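Local coordinates for protein endonuclease IV (Thermus thermophilus, PDB 3AAM) that cleaves the phosphodiester backbone of DNA at apurinic or apyrimidinic sites during base excision repair, using bound metal ions, at residues R3-V16 with E22-K36. Sequence-based numbering, arbitrary orientation.
Sequences RYGFHLSIAGKKGV and EATALGLTAFQIFAK
Leu8 N donates a nearly straight bond to Gln32 O (2.7 Å), and Gln32 N bonds in turn to Phe6 O, so both backbone groups of Gln32 are tied to the 3-16 segment. At the other end, Thr29 OG1 accepts from Tyr4 N (2.9 Å) while Thr29 N donates to Tyr4 O. The Arg3 chain, extended as far as NE, crosses Thr29 at a slant and sets NH1 on an in-plane lone pair of Thr29 O (2.9 Å). Water bridges Leu8 O to Phe34 N, and two more waters join Glu22 OE1 to Ser9 N and Ser9 O; Glu22 OE2 pairs with Arg251. This is the first beta-alpha-beta crossover of the TIM barrel, strands 3-6 and 31-34 joined through helix 15-26, which ends in a Schellman motif at Gly27. Gly5 CA lies 3.1 Å from Ala30 O, where any side chain would clash. CG of His7 is anti to its N (chi1 -173°), which carries the imidazole across Gln32 to present its edge to the Phe34 face, centroids 4.1 Å apart. A serine in place of Phe34 would probably leave that edge without its aromatic partner and the imidazole freer to turn. Ile33 CA packs over a face of the same imidazole. Leu8 CD1 touches both Phe31 CB (3.7 Å) and Ala23 CB, and Leu28 CD2 meets the Phe6 ring at CD2 (4.0 Å), both side chains of this last pair also resting on Leu260 of helix 253-267.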
ATOM      1  N   ARG A   3      -1.395  -0.160  13.928  1.00 11.18           N
ATOM      2  CA  ARG A   3      -2.523   0.593  13.392  1.00  9.34           C
ATOM      3  C   ARG A   3      -3.148  -0.174  12.232  1.00  8.03           C
ATOM      4  O   ARG A   3      -2.462  -0.928  11.531  1.00  8.24           O
ATOM      5  CB  ARG A   3      -2.057   1.982  12.948  1.00  9.84           C
ATOM      6  CG  ARG A   3      -1.698   2.888  14.127  1.00 13.11           C
ATOM      7  CD  ARG A   3      -1.081   4.204  13.687  1.00 14.75           C
ATOM      8  NE  ARG A   3      -0.894   5.113  14.816  1.00 18.82           N
ATOM      9  CZ  ARG A   3      -1.862   5.846  15.360  1.00 20.20           C
ATOM     10  NH1 ARG A   3      -3.098   5.792  14.878  1.00 16.86           N
ATOM     11  NH2 ARG A   3      -1.594   6.628  16.400  1.00 19.62           N
ATOM     12  N   TYR A   4      -4.451   0.015  12.031  1.00  6.63           N
ATOM     13  CA  TYR A   4      -5.157  -0.702  10.979  1.00  7.74           C
ATOM     14  C   TYR A   4      -6.203   0.159  10.285  1.00  7.46           C
ATOM     15  O   TYR A   4      -6.779   1.074  10.876  1.00  6.80           O
ATOM     16  CB  TYR A   4      -5.830  -1.942  11.579  1.00  8.41           C
ATOM     17  CG  TYR A   4      -6.874  -1.598  12.615  1.00  7.83           C
ATOM     18  CD1 TYR A   4      -8.212  -1.432  12.257  1.00  7.92           C
ATOM     19  CD2 TYR A   4      -6.513  -1.362  13.941  1.00  9.05           C
ATOM     20  CE1 TYR A   4      -9.164  -1.032  13.194  1.00  8.69           C
ATOM     21  CE2 TYR A   4      -7.456  -0.963  14.887  1.00  8.93           C
ATOM     22  CZ  TYR A   4      -8.780  -0.800  14.504  1.00  9.56           C
ATOM     23  OH  TYR A   4      -9.711  -0.387  15.433  1.00  8.14           O
ATOM     24  N   GLY A   5      -6.461  -0.155   9.022  1.00  7.42           N
ATOM     25  CA  GLY A   5      -7.445   0.605   8.279  1.00  7.57           C
ATOM     26  C   GLY A   5      -7.797  -0.015   6.947  1.00  7.60           C
ATOM     27  O   GLY A   5      -7.321  -1.100   6.596  1.00  7.69           O
ATOM     28  N   PHE A   6      -8.638   0.697   6.204  1.00  7.18           N
ATOM     29  CA  PHE A   6      -9.102   0.261   4.891  1.00  6.23           C
ATOM     30  C   PHE A   6      -8.747   1.315   3.862  1.00  5.67           C
ATOM     31  O   PHE A   6      -8.208   2.376   4.183  1.00  6.51           O
ATOM     32  CB  PHE A   6     -10.630   0.146   4.844  1.00  6.53           C
ATOM     33  CG  PHE A   6     -11.228  -0.763   5.869  1.00  7.04           C
ATOM     34  CD1 PHE A   6     -10.704  -2.030   6.097  1.00  8.53           C
ATOM     35  CD2 PHE A   6     -12.373  -0.373   6.563  1.00  8.72           C
ATOM     36  CE1 PHE A   6     -11.315  -2.900   6.995  1.00  9.07           C
ATOM     37  CE2 PHE A   6     -12.992  -1.233   7.461  1.00  7.59           C
ATOM     38  CZ  PHE A   6     -12.467  -2.497   7.678  1.00  6.73           C
ATOM     39  N   HIS A   7      -9.079   1.008   2.614  1.00  7.25           N
ATOM     40  CA  HIS A   7      -8.898   1.954   1.535  1.00  8.16           C
ATOM     41  C   HIS A   7     -10.255   2.642   1.463  1.00  8.15           C
ATOM     42  O   HIS A   7     -11.285   1.985   1.264  1.00  9.52           O
ATOM     43  CB  HIS A   7      -8.594   1.250   0.216  1.00  7.71           C
ATOM     44  CG  HIS A   7      -8.233   2.198  -0.880  1.00  8.79           C
ATOM     45  ND1 HIS A   7      -9.147   3.061  -1.445  1.00 11.55           N
ATOM     46  CD2 HIS A   7      -7.045   2.467  -1.470  1.00  7.78           C
ATOM     47  CE1 HIS A   7      -8.536   3.820  -2.337  1.00  8.67           C
ATOM     48  NE2 HIS A   7      -7.260   3.480  -2.372  1.00 10.96           N
ATOM     49  N   LEU A   8     -10.251   3.958   1.650  1.00  7.75           N
ATOM     50  CA  LEU A   8     -11.474   4.754   1.653  1.00  7.18           C
ATOM     51  C   LEU A   8     -11.647   5.570   0.378  1.00  8.43           C
ATOM     52  O   LEU A   8     -10.668   5.944  -0.270  1.00  9.17           O
ATOM     53  CB  LEU A   8     -11.461   5.697   2.861  1.00  6.61           C
ATOM     54  CG  LEU A   8     -11.166   5.047   4.219  1.00  7.71           C
ATOM     55  CD1 LEU A   8     -11.043   6.129   5.286  1.00  8.80           C
ATOM     56  CD2 LEU A   8     -12.266   4.057   4.569  1.00  9.88           C
ATOM     57  N   SER A   9     -12.901   5.860   0.046  1.00  8.22           N
ATOM     58  CA  SER A   9     -13.231   6.627  -1.149  1.00  9.63           C
ATOM     59  C   SER A   9     -13.034   8.126  -0.973  1.00 11.10           C
ATOM     60  O   SER A   9     -13.163   8.657   0.130  1.00 12.29           O
ATOM     61  CB  SER A   9     -14.685   6.361  -1.548  1.00  9.71           C
ATOM     62  OG  SER A   9     -15.073   7.204  -2.616  1.00 11.37           O
ATOM     63  N   ILE A  10     -12.715   8.804  -2.071  1.00 11.08           N
ATOM     64  CA  ILE A  10     -12.535  10.249  -2.046  1.00 12.52           C
ATOM     65  C   ILE A  10     -13.525  10.899  -3.003  1.00 13.36           C
ATOM     66  O   ILE A  10     -13.478  12.108  -3.237  1.00 13.87           O
ATOM     67  CB  ILE A  10     -11.101  10.666  -2.449  1.00 13.16           C
ATOM     68  CG1 ILE A  10     -10.794  10.216  -3.879  1.00 14.22           C
ATOM     69  CG2 ILE A  10     -10.097  10.063  -1.481  1.00 12.18           C
ATOM     70  CD1 ILE A  10      -9.523  10.827  -4.446  1.00 16.14           C
ATOM     71  N   ALA A  11     -14.428  10.093  -3.555  1.00 13.16           N
ATOM     72  CA  ALA A  11     -15.430  10.602  -4.485  1.00 16.43           C
ATOM     73  C   ALA A  11     -16.499  11.391  -3.735  1.00 16.95           C
ATOM     74  O   ALA A  11     -16.664  11.239  -2.525  1.00 19.74           O
ATOM     75  CB  ALA A  11     -16.071   9.444  -5.245  1.00 16.18           C
ATOM     76  N   GLY A  12     -17.223  12.238  -4.455  1.00 19.51           N
ATOM     77  CA  GLY A  12     -18.270  13.016  -3.816  1.00 19.27           C
ATOM     78  C   GLY A  12     -17.863  14.415  -3.395  1.00 18.90           C
ATOM     79  O   GLY A  12     -16.704  14.809  -3.522  1.00 19.81           O
ATOM     80  N   LYS A  13     -18.835  15.155  -2.870  1.00 18.27           N
ATOM     81  CA  LYS A  13     -18.647  16.534  -2.432  1.00 18.44           C
ATOM     82  C   LYS A  13     -17.696  16.715  -1.249  1.00 18.42           C
ATOM     83  O   LYS A  13     -17.199  17.815  -1.020  1.00 17.32           O
ATOM     84  CB  LYS A  13     -20.008  17.145  -2.088  1.00 19.51           C
ATOM     85  CG  LYS A  13     -21.008  17.100  -3.239  1.00 23.14           C
ATOM     86  CD  LYS A  13     -20.692  18.132  -4.315  1.00 24.87           C
ATOM     87  CE  LYS A  13     -20.970  19.540  -3.811  1.00 26.50           C
ATOM     88  NZ  LYS A  13     -20.937  20.571  -4.891  1.00 28.24           N
ATOM     89  N   LYS A  14     -17.448  15.644  -0.501  1.00 18.48           N
ATOM     90  CA  LYS A  14     -16.550  15.715   0.648  1.00 18.18           C
ATOM     91  C   LYS A  14     -15.085  15.606   0.225  1.00 17.32           C
ATOM     92  O   LYS A  14     -14.185  15.946   0.991  1.00 16.85           O
ATOM     93  CB  LYS A  14     -16.868  14.596   1.644  1.00 21.32           C
ATOM     94  CG  LYS A  14     -18.260  14.652   2.251  1.00 23.98           C
ATOM     95  CD  LYS A  14     -18.433  15.854   3.163  1.00 25.40           C
ATOM     96  CE  LYS A  14     -19.761  15.788   3.904  1.00 24.77           C
ATOM     97  NZ  LYS A  14     -19.855  14.548   4.721  1.00 26.21           N
ATOM     98  N   GLY A  15     -14.851  15.129  -0.994  1.00 15.59           N
ATOM     99  CA  GLY A  15     -13.490  14.988  -1.481  1.00 14.19           C
ATOM    100  C   GLY A  15     -12.616  14.157  -0.557  1.00 13.89           C
ATOM    101  O   GLY A  15     -13.095  13.223   0.091  1.00 13.85           O
ATOM    102  N   VAL A  16     -11.332  14.491  -0.489  1.00 13.76           N
ATOM    103  CA  VAL A  16     -10.418  13.748   0.371  1.00 13.53           C
ATOM    104  C   VAL A  16     -10.750  13.938   1.848  1.00 12.78           C
ATOM    105  O   VAL A  16     -10.410  13.098   2.682  1.00 12.04           O
ATOM    106  CB  VAL A  16      -8.944  14.160   0.125  1.00 14.66           C
ATOM    107  CG1 VAL A  16      -8.543  13.811  -1.301  1.00 14.01           C
ATOM    108  CG2 VAL A  16      -8.759  15.648   0.381  1.00 12.25           C
ATOM    109  N   GLU A  22     -14.658   9.532   7.452  1.00  9.08           N
ATOM    110  CA  GLU A  22     -15.089   8.143   7.490  1.00  8.67           C
ATOM    111  C   GLU A  22     -14.153   7.296   8.348  1.00  8.66           C
ATOM    112  O   GLU A  22     -14.596   6.376   9.041  1.00  7.64           O
ATOM    113  CB  GLU A  22     -15.184   7.564   6.073  1.00  8.39           C
ATOM    114  CG  GLU A  22     -15.569   6.087   6.053  1.00  9.04           C
ATOM    115  CD  GLU A  22     -15.850   5.558   4.662  1.00  9.59           C
ATOM    116  OE1 GLU A  22     -15.390   6.179   3.682  1.00 10.86           O
ATOM    117  OE2 GLU A  22     -16.523   4.509   4.552  1.00 12.42           O
ATOM    118  N   ALA A  23     -12.861   7.607   8.310  1.00  9.09           N
ATOM    119  CA  ALA A  23     -11.897   6.870   9.119  1.00  7.33           C
ATOM    120  C   ALA A  23     -12.227   7.067  10.595  1.00  9.00           C
ATOM    121  O   ALA A  23     -12.196   6.122  11.383  1.00  7.97           O
ATOM    122  CB  ALA A  23     -10.477   7.347   8.822  1.00  6.08           C
ATOM    123  N   THR A  24     -12.553   8.300  10.972  1.00  9.66           N
ATOM    124  CA  THR A  24     -12.901   8.587  12.357  1.00 11.00           C
ATOM    125  C   THR A  24     -14.206   7.899  12.740  1.00 11.14           C
ATOM    126  O   THR A  24     -14.327   7.328  13.825  1.00 11.82           O
ATOM    127  CB  THR A  24     -13.066  10.102  12.593  1.00 11.94           C
ATOM    128  OG1 THR A  24     -11.835  10.767  12.287  1.00 12.38           O
ATOM    129  CG2 THR A  24     -13.438  10.376  14.047  1.00 13.34           C
ATOM    130  N   ALA A  25     -15.176   7.949  11.834  1.00  9.57           N
ATOM    131  CA  ALA A  25     -16.483   7.349  12.080  1.00 10.06           C
ATOM    132  C   ALA A  25     -16.396   5.835  12.261  1.00 10.97           C
ATOM    133  O   ALA A  25     -17.085   5.259  13.111  1.00 11.12           O
ATOM    134  CB  ALA A  25     -17.432   7.692  10.935  1.00  9.26           C
ATOM    135  N   LEU A  26     -15.548   5.191  11.463  1.00  9.64           N
ATOM    136  CA  LEU A  26     -15.379   3.744  11.546  1.00  9.34           C
ATOM    137  C   LEU A  26     -14.494   3.332  12.716  1.00  9.16           C
ATOM    138  O   LEU A  26     -14.525   2.181  13.145  1.00 10.15           O
ATOM    139  CB  LEU A  26     -14.763   3.210  10.253  1.00 10.06           C
ATOM    140  CG  LEU A  26     -15.642   3.197   9.006  1.00  9.77           C
ATOM    141  CD1 LEU A  26     -14.806   2.798   7.795  1.00 12.39           C
ATOM    142  CD2 LEU A  26     -16.796   2.222   9.218  1.00 13.10           C
ATOM    143  N   GLY A  27     -13.701   4.270  13.222  1.00  9.10           N
ATOM    144  CA  GLY A  27     -12.810   3.958  14.322  1.00  8.64           C
ATOM    145  C   GLY A  27     -11.497   3.361  13.842  1.00  7.80           C
ATOM    146  O   GLY A  27     -10.852   2.608  14.568  1.00  7.97           O
ATOM    147  N   LEU A  28     -11.104   3.684  12.616  1.00  7.55           N
ATOM    148  CA  LEU A  28      -9.846   3.174  12.068  1.00  6.89           C
ATOM    149  C   LEU A  28      -8.677   3.919  12.701  1.00  8.07           C
ATOM    150  O   LEU A  28      -8.847   5.023  13.218  1.00 10.05           O
ATOM    151  CB  LEU A  28      -9.782   3.398  10.553  1.00  6.62           C
ATOM    152  CG  LEU A  28     -10.934   2.905   9.685  1.00  6.80           C
ATOM    153  CD1 LEU A  28     -10.600   3.161   8.226  1.00  8.27           C
ATOM    154  CD2 LEU A  28     -11.166   1.422   9.920  1.00  6.14           C
ATOM    155  N   THR A  29      -7.489   3.320  12.666  1.00  7.78           N
ATOM    156  CA  THR A  29      -6.321   3.995  13.218  1.00  7.66           C
ATOM    157  C   THR A  29      -5.285   4.278  12.135  1.00  8.28           C
ATOM    158  O   THR A  29      -4.142   4.642  12.416  1.00  9.06           O
ATOM    159  CB  THR A  29      -5.696   3.208  14.395  1.00  9.77           C
ATOM    160  OG1 THR A  29      -5.473   1.845  14.022  1.00 10.54           O
ATOM    161  CG2 THR A  29      -6.635   3.248  15.602  1.00  8.18           C
ATOM    162  N   ALA A  30      -5.724   4.133  10.889  1.00  7.03           N
ATOM    163  CA  ALA A  30      -4.911   4.394   9.708  1.00  5.43           C
ATOM    164  C   ALA A  30      -5.836   4.262   8.511  1.00  5.05           C
ATOM    165  O   ALA A  30      -6.883   3.624   8.608  1.00  6.24           O
ATOM    166  CB  ALA A  30      -3.772   3.383   9.607  1.00  6.79           C
ATOM    167  N   PHE A  31      -5.472   4.876   7.390  1.00  5.12           N
ATOM    168  CA  PHE A  31      -6.295   4.756   6.192  1.00  5.10           C
ATOM    169  C   PHE A  31      -5.512   5.006   4.912  1.00  6.26           C
ATOM    170  O   PHE A  31      -4.394   5.528   4.934  1.00  7.73           O
ATOM    171  CB  PHE A  31      -7.534   5.672   6.269  1.00  6.52           C
ATOM    172  CG  PHE A  31      -7.236   7.139   6.138  1.00  6.51           C
ATOM    173  CD1 PHE A  31      -7.257   7.764   4.892  1.00  7.94           C
ATOM    174  CD2 PHE A  31      -6.952   7.905   7.262  1.00  8.12           C
ATOM    175  CE1 PHE A  31      -6.999   9.136   4.772  1.00  8.42           C
ATOM    176  CE2 PHE A  31      -6.693   9.269   7.151  1.00  7.19           C
ATOM    177  CZ  PHE A  31      -6.717   9.885   5.906  1.00  8.77           C
ATOM    178  N   GLN A  32      -6.109   4.605   3.799  1.00  5.42           N
ATOM    179  CA  GLN A  32      -5.495   4.741   2.488  1.00  6.34           C
ATOM    180  C   GLN A  32      -6.519   5.282   1.503  1.00  4.98           C
ATOM    181  O   GLN A  32      -7.701   4.982   1.606  1.00  6.16           O
ATOM    182  CB  GLN A  32      -4.993   3.367   2.034  1.00  7.08           C
ATOM    183  CG  GLN A  32      -4.410   3.316   0.636  1.00  7.16           C
ATOM    184  CD  GLN A  32      -3.815   1.959   0.321  1.00  6.66           C
ATOM    185  OE1 GLN A  32      -2.716   1.633   0.768  1.00  7.82           O
ATOM    186  NE2 GLN A  32      -4.552   1.152  -0.436  1.00  7.60           N
ATOM    187  N   ILE A  33      -6.047   6.081   0.551  1.00  6.54           N
ATOM    188  CA  ILE A  33      -6.897   6.667  -0.477  1.00  7.01           C
ATOM    189  C   ILE A  33      -6.120   6.756  -1.783  1.00  8.35           C
ATOM    190  O   ILE A  33      -4.911   6.515  -1.814  1.00  7.43           O
ATOM    191  CB  ILE A  33      -7.309   8.109  -0.122  1.00  6.73           C
ATOM    192  CG1 ILE A  33      -6.054   8.956   0.122  1.00  7.90           C
ATOM    193  CG2 ILE A  33      -8.210   8.126   1.108  1.00  9.21           C
ATOM    194  CD1 ILE A  33      -6.329  10.455   0.233  1.00  9.69           C
ATOM    195  N   PHE A  34      -6.828   7.081  -2.859  1.00  8.28           N
ATOM    196  CA  PHE A  34      -6.199   7.290  -4.158  1.00  7.53           C
ATOM    197  C   PHE A  34      -6.094   8.809  -4.223  1.00 10.05           C
ATOM    198  O   PHE A  34      -6.735   9.502  -3.431  1.00 11.70           O
ATOM    199  CB  PHE A  34      -7.091   6.815  -5.310  1.00  9.18           C
ATOM    200  CG  PHE A  34      -7.185   5.322  -5.450  1.00  9.21           C
ATOM    201  CD1 PHE A  34      -6.041   4.547  -5.600  1.00 10.39           C
ATOM    202  CD2 PHE A  34      -8.428   4.695  -5.473  1.00 10.64           C
ATOM    203  CE1 PHE A  34      -6.132   3.165  -5.774  1.00 11.35           C
ATOM    204  CE2 PHE A  34      -8.531   3.311  -5.647  1.00 10.74           C
ATOM    205  CZ  PHE A  34      -7.380   2.547  -5.797  1.00 12.97           C
ATOM    206  N   ALA A  35      -5.293   9.327  -5.150  1.00  8.77           N
ATOM    207  CA  ALA A  35      -5.154  10.774  -5.313  1.00  9.04           C
ATOM    208  C   ALA A  35      -6.052  11.248  -6.454  1.00  9.48           C
ATOM    209  O   ALA A  35      -6.188  12.448  -6.702  1.00  8.92           O
ATOM    210  CB  ALA A  35      -3.699  11.136  -5.591  1.00 10.96           C
ATOM    211  N   LYS A  36      -6.649  10.284  -7.147  1.00 10.16           N
ATOM    212  CA  LYS A  36      -7.575  10.533  -8.249  1.00 11.53           C
ATOM    213  C   LYS A  36      -8.176   9.191  -8.643  1.00 13.20           C
ATOM    214  O   LYS A  36      -7.690   8.145  -8.210  1.00 12.50           O
ATOM    215  CB  LYS A  36      -6.865  11.166  -9.455  1.00 12.67           C
ATOM    216  CG  LYS A  36      -5.885  10.266 -10.192  1.00 13.16           C
ATOM    217  CD  LYS A  36      -4.490  10.385  -9.632  1.00 14.48           C
ATOM    218  CE  LYS A  36      -3.461   9.812 -10.594  1.00 14.83           C
ATOM    219  NZ  LYS A  36      -2.078  10.129 -10.144  1.00 12.65           N
TER
HETATM  220  O   HOH W   1      -9.662   6.586  -2.680  1.00  9.41           O
HETATM  221  O   HOH W   2     -15.139   4.725   1.521  1.00  8.30           O
HETATM  222  O   HOH W   3     -14.762   8.428   2.278  1.00 17.70           O